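Local coordinates for protein ATP-dependent DNA helicase uvsW (Enterobacteria phage T4, PDB 1RIF) that couples ATP hydrolysis to 3'-5' unwinding of duplex DNA and drives branch migration of Holliday junctions in phage recombination and repair, at residues L91-F96 and A121-L126; A146-Y151 and M228-E233. The protein carries 1 engineered substitution. All coordinates share one frame; numbering follows the deposited sequence.

Contact 1 of 2, residues L91-F96 and A121-L126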
loop_
_atom_site.group_PDB
_atom_site.type_symbol
_atom_site.label_atom_id
_atom_site.label_comp_id
_atom_site.label_asym_id
_atom_site.label_seq_id
_atom_site.Cartn_x
_atom_site.Cartn_y
_atom_site.Cartn_z
ATOM N N LEU A 91 -6.275 3.953 -18.129
ATOM C CA LEU A 91 -5.088 3.526 -18.837
ATOM C C LEU A 91 -5.464 2.239 -19.549
ATOM O O LEU A 91 -5.790 1.244 -18.909
ATOM C CB LEU A 91 -3.957 3.293 -17.820
ATOM C CG LEU A 91 -2.474 3.120 -18.191
ATOM C CD1 LEU A 91 -2.218 1.691 -18.554
ATOM C CD2 LEU A 91 -2.077 4.067 -19.316
ATOM N N SER A 92 -5.463 2.275 -20.878
ATOM C CA SER A 92 -5.786 1.094 -21.665
ATOM C C SER A 92 -4.514 0.278 -21.780
ATOM O O SER A 92 -3.417 0.819 -21.673
ATOM C CB SER A 92 -6.261 1.494 -23.063
ATOM O OG SER A 92 -5.226 2.126 -23.800
ATOM N N ARG A 93 -4.641 -1.022 -21.996
ATOM C CA ARG A 93 -3.446 -1.835 -22.115
ATOM C C ARG A 93 -2.659 -1.348 -23.327
ATOM O O ARG A 93 -1.433 -1.455 -23.372
ATOM C CB ARG A 93 -3.808 -3.316 -22.262
ATOM C CG ARG A 93 -2.599 -4.248 -22.219
ATOM C CD ARG A 93 -1.741 -4.004 -20.974
ATOM N NE ARG A 93 -0.436 -4.660 -21.060
ATOM C CZ ARG A 93 -0.108 -5.782 -20.426
ATOM N NH1 ARG A 93 -0.983 -6.400 -19.646
ATOM N NH2 ARG A 93 1.099 -6.292 -20.580
ATOM N N LYS A 94 -3.380 -0.795 -24.299
ATOM C CA LYS A 94 -2.770 -0.279 -25.521
ATOM C C LYS A 94 -1.866 0.911 -25.224
ATOM O O LYS A 94 -0.730 0.979 -25.703
ATOM C CB LYS A 94 -3.848 0.161 -26.508
ATOM C CG LYS A 94 -3.318 0.526 -27.882
ATOM C CD LYS A 94 -2.910 -0.729 -28.657
ATOM C CE LYS A 94 -2.398 -0.411 -30.072
ATOM N NZ LYS A 94 -3.418 0.205 -30.983
ATOM N N ASP A 95 -2.368 1.856 -24.436
ATOM C CA ASP A 95 -1.569 3.027 -24.118
ATOM C C ASP A 95 -0.478 2.698 -23.111
ATOM O O ASP A 95 0.563 3.365 -23.071
ATOM C CB ASP A 95 -2.456 4.167 -23.618
ATOM C CG ASP A 95 -3.341 4.735 -24.721
ATOM O OD1 ASP A 95 -2.835 4.955 -25.845
ATOM O OD2 ASP A 95 -4.540 4.967 -24.468
ATOM N N PHE A 96 -0.704 1.665 -22.306
ATOM C CA PHE A 96 0.301 1.265 -21.338
ATOM C C PHE A 96 1.490 0.732 -22.113
ATOM O O PHE A 96 2.631 1.101 -21.849
ATOM C CB PHE A 96 -0.220 0.161 -20.417
ATOM C CG PHE A 96 0.824 -0.391 -19.486
ATOM C CD1 PHE A 96 1.421 0.418 -18.529
ATOM C CD2 PHE A 96 1.207 -1.723 -19.563
ATOM C CE1 PHE A 96 2.386 -0.090 -17.659
ATOM C CE2 PHE A 96 2.169 -2.238 -18.697
ATOM C CZ PHE A 96 2.758 -1.418 -17.742
ATOM N N ALA A 121 1.937 -7.258 -14.002
ATOM C CA ALA A 121 1.842 -6.822 -12.608
ATOM C C ALA A 121 1.718 -5.297 -12.503
ATOM O O ALA A 121 0.862 -4.782 -11.767
ATOM C CB ALA A 121 3.061 -7.304 -11.828
ATOM N N VAL A 122 2.574 -4.583 -13.236
ATOM C CA VAL A 122 2.555 -3.122 -13.233
ATOM C C VAL A 122 1.221 -2.599 -13.760
ATOM O O VAL A 122 0.626 -1.693 -13.175
ATOM C CB VAL A 122 3.703 -2.540 -14.101
ATOM C CG1 VAL A 122 3.502 -1.045 -14.299
ATOM C CG2 VAL A 122 5.046 -2.800 -13.433
ATOM N N PHE A 123 0.751 -3.175 -14.864
ATOM C CA PHE A 123 -0.517 -2.759 -15.450
ATOM C C PHE A 123 -1.678 -3.003 -14.478
ATOM O O PHE A 123 -2.533 -2.135 -14.293
ATOM C CB PHE A 123 -0.773 -3.509 -16.758
ATOM C CG PHE A 123 -2.059 -3.114 -17.431
ATOM C CD1 PHE A 123 -2.187 -1.863 -18.032
ATOM C CD2 PHE A 123 -3.151 -3.979 -17.433
ATOM C CE1 PHE A 123 -3.377 -1.476 -18.618
ATOM C CE2 PHE A 123 -4.353 -3.602 -18.020
ATOM C CZ PHE A 123 -4.468 -2.349 -18.612
ATOM N N GLU A 124 -1.702 -4.187 -13.867
ATOM C CA GLU A 124 -2.739 -4.556 -12.900
ATOM C C GLU A 124 -2.787 -3.570 -11.735
ATOM O O GLU A 124 -3.868 -3.166 -11.288
ATOM C CB GLU A 124 -2.460 -5.950 -12.325
ATOM C CG GLU A 124 -3.400 -7.040 -12.787
ATOM C CD GLU A 124 -4.799 -6.909 -12.209
ATOM O OE1 GLU A 124 -4.954 -6.951 -10.969
ATOM O OE2 GLU A 124 -5.748 -6.771 -13.009
ATOM N N GLY A 125 -1.603 -3.205 -11.247
ATOM C CA GLY A 125 -1.497 -2.293 -10.122
ATOM C C GLY A 125 -1.952 -0.889 -10.428
ATOM O O GLY A 125 -2.738 -0.303 -9.675
ATOM N N LEU A 126 -1.464 -0.346 -11.540
ATOM C CA LEU A 126 -1.823 1.002 -11.944
ATOM C C LEU A 126 -3.322 1.187 -12.163
ATOM O O LEU A 126 -3.921 2.099 -11.602
ATOM C CB LEU A 126 -1.059 1.389 -13.209
ATOM C CG LEU A 126 0.456 1.538 -13.026
ATOM C CD1 LEU A 126 1.079 2.021 -14.336
ATOM C CD2 LEU A 126 0.756 2.515 -11.891
#
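F123 of helix 116-128 reaches across to the start of helix 93-101, where L91 of the preceding loop and R93 and F96 of the first turn surround it. Its CB lies over one face of the F96 ring, 4.1 Å from the ring centroid and displaced toward the rim. With CG anti to the backbone N (chi1 -179°), the ring is carried away from its own helix toward the start of the other. CG and CD2 lie beneath CD of R93, which stands 3.6 Å from the F123 ring centroid and only 8° off the ring normal, a well-centred CH-pi contact. CD1 is shared between CD1 of L91 and CG of F96. At its far edge, F123 CE1 lies 3.4 Å from L91 CD1, close to the ring plane, while F123 CZ abuts the backbone of R93. The ring planes of F96 and F123 are inclined at 46°. F96, for its part, sends CZ to 3.5 Å from V122 CG1.

The turn that receives the ring is capped by S92, whose OG accepts a bond from D95 N. The R93 guanidinium, one face of it over F123 CB, forms salt bridges with D120 and D97. The contact thus fastens helix 93-101 to helix 116-128, whose V122 and L126 also rest on helix 141-155, the layer between them and the parallel sheet.

Contact 2 of 2, residues A146-Y151 and M228-E233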
loop_
_atom_site.group_PDB
_atom_site.type_symbol
_atom_site.label_atom_id
_atom_site.label_comp_id
_atom_site.label_asym_id
_atom_site.label_seq_id
_atom_site.Cartn_x
_atom_site.Cartn_y
_atom_site.Cartn_z
ATOM N N ALA A 146 10.134 0.169 -9.843
ATOM C CA ALA A 146 10.677 1.307 -10.597
ATOM C C ALA A 146 9.680 1.782 -11.653
ATOM O O ALA A 146 9.487 2.979 -11.836
ATOM C CB ALA A 146 11.992 0.921 -11.273
ATOM N N LEU A 147 9.044 0.842 -12.346
ATOM C CA LEU A 147 8.073 1.201 -13.378
ATOM C C LEU A 147 6.844 1.879 -12.776
ATOM O O LEU A 147 6.326 2.851 -13.324
ATOM C CB LEU A 147 7.674 -0.041 -14.180
ATOM C CG LEU A 147 8.813 -0.524 -15.079
ATOM C CD1 LEU A 147 8.432 -1.798 -15.812
ATOM C CD2 LEU A 147 9.130 0.582 -16.069
ATOM N N LEU A 148 6.386 1.359 -11.643
ATOM C CA LEU A 148 5.244 1.921 -10.939
ATOM C C LEU A 148 5.551 3.359 -10.492
ATOM O O LEU A 148 4.717 4.247 -10.657
ATOM C CB LEU A 148 4.907 1.046 -9.726
ATOM C CG LEU A 148 4.173 -0.254 -10.039
ATOM C CD1 LEU A 148 4.252 -1.158 -8.826
ATOM C CD2 LEU A 148 2.729 0.035 -10.417
ATOM N N ALA A 149 6.743 3.588 -9.938
ATOM C CA ALA A 149 7.138 4.930 -9.496
ATOM C C ALA A 149 7.327 5.891 -10.690
ATOM O O ALA A 149 6.925 7.053 -10.623
ATOM C CB ALA A 149 8.415 4.854 -8.657
ATOM N N ARG A 150 7.934 5.398 -11.773
ATOM C CA ARG A 150 8.141 6.178 -13.004
ATOM C C ARG A 150 6.788 6.678 -13.523
ATOM O O ARG A 150 6.619 7.852 -13.845
ATOM C CB ARG A 150 8.734 5.290 -14.100
ATOM C CG ARG A 150 9.755 5.935 -15.023
ATOM C CD ARG A 150 9.429 7.339 -15.487
ATOM N NE ARG A 150 10.633 8.151 -15.329
ATOM C CZ ARG A 150 11.014 9.139 -16.132
ATOM N NH1 ARG A 150 10.289 9.478 -17.185
ATOM N NH2 ARG A 150 12.149 9.776 -15.881
ATOM N N TYR A 151 5.835 5.755 -13.636
ATOM C CA TYR A 151 4.508 6.091 -14.114
ATOM C C TYR A 151 3.908 7.205 -13.280
ATOM O O TYR A 151 3.429 8.191 -13.819
ATOM C CB TYR A 151 3.582 4.879 -14.046
ATOM C CG TYR A 151 2.176 5.208 -14.479
ATOM C CD1 TYR A 151 1.799 5.115 -15.818
ATOM C CD2 TYR A 151 1.238 5.694 -13.562
ATOM C CE1 TYR A 151 0.529 5.503 -16.238
ATOM C CE2 TYR A 151 -0.033 6.086 -13.972
ATOM C CZ TYR A 151 -0.380 5.988 -15.311
ATOM O OH TYR A 151 -1.635 6.376 -15.726
ATOM N N MET A 228 1.875 7.844 -3.862
ATOM C CA MET A 228 2.078 6.422 -4.081
ATOM C C MET A 228 3.008 5.879 -3.008
ATOM O O MET A 228 3.938 6.555 -2.589
ATOM C CB MET A 228 2.686 6.166 -5.461
ATOM C CG MET A 228 2.983 4.699 -5.745
ATOM S SD MET A 228 3.782 4.416 -7.351
ATOM C CE MET A 228 2.357 4.511 -8.455
ATOM N N MET A 229 2.739 4.659 -2.557
ATOM C CA MET A 229 3.548 4.004 -1.530
ATOM C C MET A 229 3.653 2.519 -1.860
ATOM O O MET A 229 2.678 1.888 -2.279
ATOM C CB MET A 229 2.910 4.203 -0.139
ATOM C CG MET A 229 3.620 3.518 1.033
ATOM S SD MET A 229 3.234 1.740 1.261
ATOM C CE MET A 229 1.570 1.825 1.895
ATOM N N MET A 230 4.852 1.980 -1.679
ATOM C CA MET A 230 5.130 0.576 -1.932
ATOM C C MET A 230 5.912 -0.026 -0.766
ATOM O O MET A 230 6.776 0.632 -0.170
ATOM C CB MET A 230 5.983 0.413 -3.193
ATOM C CG MET A 230 5.362 0.878 -4.484
ATOM S SD MET A 230 6.660 1.027 -5.728
ATOM C CE MET A 230 6.503 2.730 -6.193
ATOM N N ASN A 231 5.615 -1.284 -0.458
ATOM C CA ASN A 231 6.318 -1.999 0.597
ATOM C C ASN A 231 6.723 -3.370 0.052
ATOM O O ASN A 231 5.880 -4.248 -0.142
ATOM C CB ASN A 231 5.426 -2.151 1.837
ATOM C CG ASN A 231 6.110 -2.933 2.966
ATOM O OD1 ASN A 231 7.341 -2.977 3.065
ATOM N ND2 ASN A 231 5.307 -3.532 3.829
ATOM N N ASP A 232 8.013 -3.529 -0.232
ATOM C CA ASP A 232 8.531 -4.791 -0.736
ATOM C C ASP A 232 8.680 -5.719 0.473
ATOM O O ASP A 232 9.294 -5.343 1.461
ATOM C CB ASP A 232 9.883 -4.563 -1.428
ATOM C CG ASP A 232 10.375 -5.791 -2.178
ATOM O OD1 ASP A 232 9.606 -6.366 -2.975
ATOM O OD2 ASP A 232 11.538 -6.186 -1.973
ATOM N N GLU A 233 8.110 -6.921 0.374
ATOM C CA GLU A 233 8.111 -7.920 1.450
ATOM C C GLU A 233 7.123 -7.441 2.504
ATOM O O GLU A 233 7.422 -7.414 3.691
ATOM C CB GLU A 233 9.498 -8.063 2.088
ATOM C CG GLU A 233 10.562 -8.568 1.164
ATOM C CD GLU A 233 10.303 -9.984 0.700
ATOM O OE1 GLU A 233 9.242 -10.237 0.094
ATOM O OE2 GLU A 233 11.167 -10.852 0.941
#
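Here a helix packs on a sheet through methionine side chains, in the buried core of the ATP-binding helicase domain; the chain is the N-terminal part of the protein and lacks the C-terminal helicase domain. L148 and A149 of helix 141-155 meet M228 and M230 of strand 226-232, which lies within the seven-stranded parallel sheet, between strands 159-163 and 254-258. Helix and strand run almost exactly antiparallel, at 172°, with their axes 9.7 Å apart, as expected for a P-loop NTPase fold in which a helix returns across its parallel sheet.

Alternation along the strand selects the participants: M228 and M230 direct their side chains toward the helix, whereas M229 lies on the other face of the sheet. M228 is extended, with CG anti to the backbone N (chi1 178°), until the bend at its thioether. SD and CE therefore arrive together beside the L148 carbonyl, the methyl 3.2 Å from L148 O; the same sulfur stands 4.0 Å from A149 CA. M230 starts differently, with CG beside its backbone N (chi1 -63°). Its CE touches A149 CB at 3.8 Å and L148 CB at 4.2 Å. Beside the small A149 side chain, the M230 methyl comes to 3.8 Å from A149 N.

At the end of the strand D232, and just past it E233, belong to the predicted DEAH box. Both form salt bridges with R141, probably the engineered residue, at the P-loop lysine position, so these bridges indicate no natural role. Apart from the M228 methyl and sulfur against the L148 carbonyl oxygen, the contact is made by methyls and aliphatic carbons. Its stability probably rests mainly on burial of these groups; the charged D232 and E233 do not touch the 146-151 segment.

The two contacts form successive layers, their centres 14 Å apart, with helix 116-128 joining them. L126, which meets F96 in contact 1, also packs its CD1 3.4 Å from CG of Y151 and its CD2 3.5 Å from CD2 of L148 in contact 2. V122 likewise faces both ways, its CG2 lying 3.9 Å from L147 CB. Packing therefore runs without a break from helix 93-101 through helices 116-128 and 141-155 to the central strand. The predicted ATP site is nearby: the side chains of V122 and L148 are each about 8 Å from that of L135, and the 228-233 segment ends in the first two residues of the predicted DEAH box.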